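3'-5'-exonuclease (PDB 3E2V) probably nicks double-stranded DNA without obvious specificity and degrades it from the 3' to the 5' end, as a magnesium-dependent TatD-type nuclease. Local coordinates at residues G160-D165 with E182-I187; A314-L319 with F328-F333; A320-V325 with V369-D374. All blocks are in the same frame, centred on the assembly; numbering follows the deposited sequence. Where two conformers were deposited one is given.

Contact 1: G160-D165 with E182-I187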
# COMPACT_ATOMS: atom_id res chain seq x y z
N GLY A 160 3.64 -2.19 7.27
CA GLY A 160 2.31 -1.71 6.87
C GLY A 160 1.58 -2.86 6.21
O GLY A 160 2.13 -3.96 6.16
N GLU A 161 0.35 -2.68 5.71
CA GLU A 161 -0.43 -1.44 5.78
C GLU A 161 -0.96 -1.22 7.18
O GLU A 161 -1.69 -2.08 7.67
CB GLU A 161 -1.64 -1.57 4.86
CG GLU A 161 -1.32 -1.46 3.40
CD GLU A 161 -2.55 -1.31 2.53
OE1 GLU A 161 -3.39 -0.42 2.81
OE2 GLU A 161 -2.67 -2.09 1.57
N ILE A 162 -0.63 -0.09 7.81
CA ILE A 162 -1.20 0.26 9.12
C ILE A 162 -1.77 1.67 9.07
O ILE A 162 -1.31 2.51 8.30
CB ILE A 162 -0.16 0.11 10.26
CG1 ILE A 162 1.05 1.03 10.04
CG2 ILE A 162 0.30 -1.35 10.38
CD1 ILE A 162 2.04 1.04 11.22
N GLY A 163 -2.79 1.93 9.88
CA GLY A 163 -3.34 3.27 9.93
C GLY A 163 -4.76 3.28 10.40
O GLY A 163 -5.15 2.51 11.28
N LEU A 164 -5.55 4.17 9.80
CA LEU A 164 -6.93 4.40 10.23
C LEU A 164 -7.85 4.43 9.02
O LEU A 164 -7.48 4.99 7.98
CB LEU A 164 -7.03 5.72 11.00
CG LEU A 164 -6.18 5.89 12.25
CD1 LEU A 164 -6.39 7.27 12.87
CD2 LEU A 164 -6.54 4.83 13.28
N ASP A 165 -9.05 3.86 9.16
CA ASP A 165 -10.03 3.89 8.08
C ASP A 165 -11.42 4.07 8.65
O ASP A 165 -12.05 3.12 9.08
CB ASP A 165 -9.97 2.59 7.27
CG ASP A 165 -10.78 2.65 5.98
OD1 ASP A 165 -11.76 3.42 5.90
OD2 ASP A 165 -10.42 1.93 5.02
N GLU A 182 -1.36 2.52 16.91
CA GLU A 182 -0.30 3.02 17.77
C GLU A 182 0.62 1.92 18.28
O GLU A 182 1.84 2.10 18.28
CB GLU A 182 -0.87 3.83 18.93
CG GLU A 182 0.22 4.36 19.86
CD GLU A 182 -0.27 5.43 20.80
OE1 GLU A 182 -1.30 6.08 20.51
OE2 GLU A 182 0.39 5.62 21.84
N GLU A 183 0.08 0.77 18.68
CA GLU A 183 0.94 -0.32 19.15
C GLU A 183 1.86 -0.84 18.04
O GLU A 183 3.02 -1.18 18.28
CB GLU A 183 0.14 -1.48 19.78
CG GLU A 183 -0.58 -1.08 21.07
CD GLU A 183 0.37 -0.52 22.15
OE1 GLU A 183 1.39 -1.19 22.48
OE2 GLU A 183 0.10 0.59 22.67
N GLN A 184 1.34 -0.90 16.81
CA GLN A 184 2.19 -1.27 15.68
C GLN A 184 3.26 -0.23 15.37
O GLN A 184 4.38 -0.57 15.00
CB GLN A 184 1.34 -1.59 14.45
CG GLN A 184 0.57 -2.92 14.62
CD GLN A 184 -0.25 -3.24 13.39
OE1 GLN A 184 0.22 -3.94 12.49
NE2 GLN A 184 -1.47 -2.69 13.31
N LEU A 185 2.92 1.05 15.53
CA LEU A 185 3.95 2.07 15.41
C LEU A 185 5.04 1.85 16.45
O LEU A 185 6.22 2.01 16.15
CB LEU A 185 3.36 3.48 15.50
CG LEU A 185 2.50 3.90 14.31
CD1 LEU A 185 1.82 5.21 14.65
CD2 LEU A 185 3.33 4.02 13.02
N LYS A 186 4.65 1.49 17.66
CA LYS A 186 5.65 1.24 18.70
C LYS A 186 6.56 0.07 18.31
O LYS A 186 7.78 0.15 18.41
CB LYS A 186 4.99 0.96 20.04
CG LYS A 186 4.34 2.17 20.70
CD LYS A 186 3.61 1.73 21.96
CE LYS A 186 2.86 2.88 22.62
NZ LYS A 186 2.02 2.37 23.76
N ILE A 187 5.95 -1.01 17.87
CA ILE A 187 6.71 -2.19 17.44
C ILE A 187 7.71 -1.82 16.36
O ILE A 187 8.85 -2.29 16.37
CB ILE A 187 5.77 -3.33 16.97
CG1 ILE A 187 5.20 -4.07 18.18
CG2 ILE A 187 6.49 -4.29 16.00
CD1 ILE A 187 4.08 -5.00 17.80
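Ile-162 lays its CG2 methyl against the side-chain amide of Gln-184, and its other branch ends on Leu-185. CG2 stands well out of the amide plane, 3.3 Å from Gln-184 OE1 and 3.7 Å from Gln-184 NE2, so the whole carboxamide bears on one methyl as the two side chains pass antiparallel to each other. The other branch makes an apolar contact: Ile-162 CD1 meets Leu-185 CD2 at 3.7 Å. With CG1 held between the backbone N and the carbonyl carbon (chi1 60°), CG2 falls beside the N, and the two branches reach successive residues of one helix. The buried amide is fixed from both ends, since Gln-184 OE1 accepts from Val-89 N and Gln-184 NE2 bonds to Phe-180 O one turn earlier; its rotation is thereby set. Just before Ile-162, Glu-161, a magnesium-binding residue of this protein that holds no metal in this model, follows a cis peptide and turns its side chain away from the helix. This is the beta-alpha packing of a TIM barrel: strand 156-165 supplies Ile-162, and helix 174-187 covers it from outside. Leu-201 of the next strand, 199-204, also touches Ile-162, while helix 207-219 packs on Leu-185 and helix 132-149 on Gln-184.

Contact 2: A314-L319 with F328-F333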
# COMPACT_ATOMS: atom_id res chain seq x y z
N ALA A 314 -12.38 11.87 -14.25
CA ALA A 314 -11.79 13.10 -14.81
C ALA A 314 -10.41 12.84 -15.42
O ALA A 314 -9.96 13.57 -16.31
CB ALA A 314 -11.70 14.17 -13.77
N SER A 315 -9.75 11.78 -14.96
CA SER A 315 -8.45 11.37 -15.47
C SER A 315 -8.47 10.88 -16.92
O SER A 315 -7.45 10.96 -17.62
CB SER A 315 -7.94 10.24 -14.57
OG SER A 315 -8.94 9.24 -14.45
N PHE A 316 -9.60 10.33 -17.37
CA PHE A 316 -9.62 9.65 -18.66
C PHE A 316 -9.23 10.55 -19.81
O PHE A 316 -8.59 10.09 -20.76
CB PHE A 316 -10.95 8.97 -18.99
CG PHE A 316 -10.84 8.01 -20.14
CD1 PHE A 316 -10.36 6.72 -19.95
CD2 PHE A 316 -11.19 8.41 -21.44
CE1 PHE A 316 -10.22 5.83 -21.02
CE2 PHE A 316 -11.03 7.53 -22.50
CZ PHE A 316 -10.57 6.24 -22.29
N GLN A 317 -9.61 11.82 -19.74
CA GLN A 317 -9.31 12.73 -20.84
C GLN A 317 -7.84 12.72 -21.27
O GLN A 317 -7.53 12.89 -22.45
CB GLN A 317 -9.79 14.13 -20.51
CG GLN A 317 -9.10 14.77 -19.34
CD GLN A 317 -9.76 16.05 -18.96
OE1 GLN A 317 -9.70 17.04 -19.70
NE2 GLN A 317 -10.42 16.06 -17.80
N TYR A 318 -6.94 12.50 -20.31
CA TYR A 318 -5.51 12.45 -20.61
C TYR A 318 -5.11 11.15 -21.31
O TYR A 318 -4.22 11.15 -22.16
CB TYR A 318 -4.72 12.71 -19.34
CG TYR A 318 -5.15 14.00 -18.70
CD1 TYR A 318 -4.97 15.21 -19.36
CD2 TYR A 318 -5.78 14.02 -17.46
CE1 TYR A 318 -5.37 16.42 -18.80
CE2 TYR A 318 -6.20 15.22 -16.88
CZ TYR A 318 -5.98 16.42 -17.56
OH TYR A 318 -6.38 17.61 -17.00
N LEU A 319 -5.76 10.05 -20.97
CA LEU A 319 -5.55 8.81 -21.72
C LEU A 319 -6.13 8.89 -23.13
O LEU A 319 -5.55 8.35 -24.07
CB LEU A 319 -6.13 7.60 -20.99
CG LEU A 319 -5.63 7.31 -19.58
CD1 LEU A 319 -6.22 5.99 -19.14
CD2 LEU A 319 -4.10 7.30 -19.48
N PHE A 328 -0.72 5.68 -28.01
CA PHE A 328 -0.91 4.92 -26.77
C PHE A 328 -1.98 3.83 -26.91
O PHE A 328 -3.08 4.09 -27.41
CB PHE A 328 -1.25 5.85 -25.60
CG PHE A 328 -1.30 5.15 -24.26
CD1 PHE A 328 -0.14 4.69 -23.66
CD2 PHE A 328 -2.52 4.93 -23.63
CE1 PHE A 328 -0.18 4.02 -22.43
CE2 PHE A 328 -2.58 4.26 -22.40
CZ PHE A 328 -1.40 3.82 -21.80
N GLU A 329 -1.64 2.63 -26.45
CA GLU A 329 -2.56 1.50 -26.48
C GLU A 329 -3.36 1.38 -25.19
O GLU A 329 -2.78 1.17 -24.11
CB GLU A 329 -1.79 0.20 -26.77
N TYR A 330 -4.68 1.53 -25.30
CA TYR A 330 -5.64 1.37 -24.21
C TYR A 330 -6.74 0.39 -24.67
O TYR A 330 -7.38 0.63 -25.70
CB TYR A 330 -6.25 2.72 -23.82
CG TYR A 330 -7.24 2.69 -22.67
CD1 TYR A 330 -6.82 2.87 -21.36
CD2 TYR A 330 -8.61 2.53 -22.90
CE1 TYR A 330 -7.73 2.86 -20.29
CE2 TYR A 330 -9.53 2.52 -21.84
CZ TYR A 330 -9.09 2.69 -20.54
OH TYR A 330 -9.99 2.69 -19.49
N PRO A 331 -6.94 -0.72 -23.95
CA PRO A 331 -6.10 -1.21 -22.85
C PRO A 331 -4.74 -1.70 -23.36
O PRO A 331 -4.54 -1.81 -24.58
CB PRO A 331 -6.91 -2.38 -22.29
CG PRO A 331 -7.72 -2.86 -23.46
CD PRO A 331 -8.08 -1.62 -24.21
N ALA A 332 -3.82 -2.01 -22.46
CA ALA A 332 -2.45 -2.35 -22.85
C ALA A 332 -2.33 -3.70 -23.58
O ALA A 332 -1.37 -3.95 -24.32
CB ALA A 332 -1.53 -2.32 -21.64
N PHE A 333 -3.31 -4.56 -23.31
CA PHE A 333 -3.41 -5.91 -23.87
C PHE A 333 -4.90 -6.15 -24.05
O PHE A 333 -5.70 -5.45 -23.43
CB PHE A 333 -2.85 -6.94 -22.88
CG PHE A 333 -1.38 -6.78 -22.60
CD1 PHE A 333 -0.44 -7.44 -23.39
CD2 PHE A 333 -0.93 -5.94 -21.58
CE1 PHE A 333 0.92 -7.28 -23.16
CE2 PHE A 333 0.44 -5.78 -21.34
CZ PHE A 333 1.36 -6.44 -22.14
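Tyr-330 reaches from the loop to the first turn of helix 316-325, where its ring meets Phe-316 and Leu-319. Its CB rests on Gln-323 of the same helix. Further out, CD1 and CE1 take the leucine: Leu-319 CD1 lies 3.7 Å from Tyr-330 CE1, the leucine lying nearly perpendicular to the tyrosine. The other half of the ring, with CZ, takes the phenylalanine. Phe-316 CE1 comes down over the tyrosine face to 3.4 Å from Tyr-330 CZ and 3.5 Å from Tyr-330 CE2, a T-shaped stack with the rings' centroids 5.1 Å apart and their planes at 77°. Phe-316 supplies the edge, swung there because its CG is anti to the backbone N (chi1 -167°). Phe-316 and Leu-319 approach the tyrosine from the same side. At the tip, Tyr-330 OH hydrogen-bonds to Ile-309 O, a bond that fixes the tip of the ring. An alanine here is likely to leave the edge of Phe-316 without its facing ring and the carbonyl of Ile-309 without this donor. Leu-319 also touches Phe-328 more loosely, CD2 to Phe-328 CE2 at 4.5 Å. The chain thus folds back on the helix before strand 334-336: Phe-328 lies on Glu-363 and Ile-367 of helix 362-373, Tyr-330 on Gln-364, and Ile-309 backs Leu-319.

Contact 3: A320-V325 with V369-D374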
# COMPACT_ATOMS: atom_id res chain seq x y z
N ALA A 320 -7.29 9.54 -23.26
CA ALA A 320 -7.87 9.78 -24.58
C ALA A 320 -6.89 10.57 -25.46
O ALA A 320 -6.64 10.19 -26.61
CB ALA A 320 -9.21 10.51 -24.46
N LYS A 321 -6.31 11.64 -24.90
CA LYS A 321 -5.31 12.46 -25.59
C LYS A 321 -4.14 11.61 -26.06
O LYS A 321 -3.73 11.69 -27.22
CB LYS A 321 -4.82 13.61 -24.69
CG LYS A 321 -3.64 14.40 -25.26
CD LYS A 321 -3.12 15.43 -24.26
CE LYS A 321 -1.94 16.19 -24.86
NZ LYS A 321 -1.42 17.22 -23.92
N TYR A 322 -3.61 10.78 -25.16
CA TYR A 322 -2.49 9.91 -25.51
C TYR A 322 -2.83 8.87 -26.59
O TYR A 322 -2.00 8.59 -27.46
CB TYR A 322 -1.88 9.26 -24.25
CG TYR A 322 -0.70 10.05 -23.72
CD1 TYR A 322 -0.88 11.33 -23.18
CD2 TYR A 322 0.59 9.54 -23.80
CE1 TYR A 322 0.21 12.06 -22.71
CE2 TYR A 322 1.67 10.27 -23.35
CZ TYR A 322 1.48 11.52 -22.81
OH TYR A 322 2.57 12.24 -22.34
N GLN A 323 -4.05 8.35 -26.54
CA GLN A 323 -4.54 7.41 -27.55
C GLN A 323 -4.52 8.08 -28.92
O GLN A 323 -4.10 7.47 -29.92
CB GLN A 323 -5.97 6.98 -27.25
CG GLN A 323 -6.10 5.98 -26.12
CD GLN A 323 -7.52 5.51 -25.93
OE1 GLN A 323 -7.99 4.58 -26.58
NE2 GLN A 323 -8.23 6.15 -25.00
N GLU A 324 -4.96 9.34 -28.94
CA GLU A 324 -5.15 10.09 -30.18
C GLU A 324 -3.83 10.58 -30.77
O GLU A 324 -3.58 10.40 -31.97
CB GLU A 324 -6.08 11.28 -29.93
N VAL A 325 -2.99 11.19 -29.94
CA VAL A 325 -1.85 11.93 -30.46
C VAL A 325 -0.49 11.31 -30.15
O VAL A 325 0.52 11.72 -30.73
CB VAL A 325 -1.86 13.40 -29.95
N VAL A 369 -0.83 11.93 -14.21
CA VAL A 369 -0.16 12.82 -13.27
C VAL A 369 0.70 13.84 -14.02
O VAL A 369 0.71 15.02 -13.66
CB VAL A 369 0.65 12.00 -12.23
CG1 VAL A 369 1.52 12.92 -11.37
CG2 VAL A 369 -0.30 11.20 -11.33
N SER A 370 1.36 13.39 -15.09
CA SER A 370 2.22 14.29 -15.86
C SER A 370 1.40 15.40 -16.52
O SER A 370 1.80 16.57 -16.50
CB SER A 370 3.02 13.49 -16.89
OG SER A 370 2.20 13.09 -17.97
N GLU A 371 0.23 15.05 -17.06
CA GLU A 371 -0.63 16.05 -17.70
C GLU A 371 -1.23 17.01 -16.68
O GLU A 371 -1.27 18.23 -16.91
CB GLU A 371 -1.73 15.36 -18.53
CG GLU A 371 -1.19 14.67 -19.78
CD GLU A 371 -0.78 15.65 -20.86
OE1 GLU A 371 -1.56 16.58 -21.13
OE2 GLU A 371 0.32 15.49 -21.41
N VAL A 372 -1.69 16.48 -15.56
CA VAL A 372 -2.26 17.31 -14.50
C VAL A 372 -1.25 18.33 -13.97
O VAL A 372 -1.59 19.49 -13.75
CB VAL A 372 -2.81 16.43 -13.35
CG1 VAL A 372 -3.12 17.26 -12.12
CG2 VAL A 372 -4.06 15.68 -13.81
N LYS A 373 -0.01 17.88 -13.77
CA LYS A 373 1.03 18.74 -13.19
C LYS A 373 1.79 19.57 -14.22
O LYS A 373 2.61 20.42 -13.84
CB LYS A 373 2.03 17.89 -12.44
CG LYS A 373 1.55 17.37 -11.13
CD LYS A 373 2.67 16.58 -10.49
CE LYS A 373 2.66 16.71 -8.99
NZ LYS A 373 2.92 18.10 -8.53
N ASP A 374 1.55 19.31 -15.50
CA ASP A 374 2.31 19.97 -16.57
C ASP A 374 3.82 19.75 -16.34
O ASP A 374 4.63 20.69 -16.38
CB ASP A 374 1.95 21.46 -16.65
CG ASP A 374 2.50 22.12 -17.90
OD1 ASP A 374 2.75 21.42 -18.91
OD2 ASP A 374 2.69 23.36 -17.86
O HOH W 1 2.30 14.23 -20.66
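Lys-321 and Glu-371 form a salt bridge, NZ to OE1 at 2.9 Å. The ammonium meets OE1 on the syn side, 32° out of the carboxylate plane, at the end of a fully extended chain. The second oxygen, Glu-371 OE2, lies at the edge of the Tyr-322 ring, 3.7 Å from Tyr-322 CE1, with ring and carboxylate planes 70° apart. The glutamate is bent at chi2, which brings its carboxylate between lysine and tyrosine. A water joins the polar ends: it donates to Glu-371 OE2 and to Ser-370 OG, and hydrogen-bonds to Tyr-322 OH at 2.6 Å. Helices 316-325 and 362-373 both follow the last barrel strand, 298-300, in the chain; their segments 320-325 and 369-373 run at 103° to each other with axes 12.4 Å apart, so side chains and water bridge the distance. The second helix ends in a Schellman motif just past the glutamate, with Asp-374 as its positive-phi C-prime residue. Behind the first shell, Ser-370 OG is tied to Ile-367 O within its own helix, and Tyr-318 packs on the CB of Glu-371. Leu-377 of helix 377-392 touches both Tyr-322 and Ser-370.

In the fold
From the N terminus, contact 1 comes first: it closes a span of 16 intervening residues, half of them helical, joining strand 156-165 to helix 174-187, within the fourth beta-alpha unit of the barrel. It is finished long before the others begin, and its centre lies about 35 Å from that of contact 2, on the opposite side of the chain's centre. Contacts 2 and 3 share helix 316-325 and cross along the chain. Contact 2 ties the helix start to 328-333, whereas contact 3 leaves from 320-325 and returns only at 369-374. Their centres are about 9 Å apart, and together they join that helix to the loop behind it and to helix 362-373.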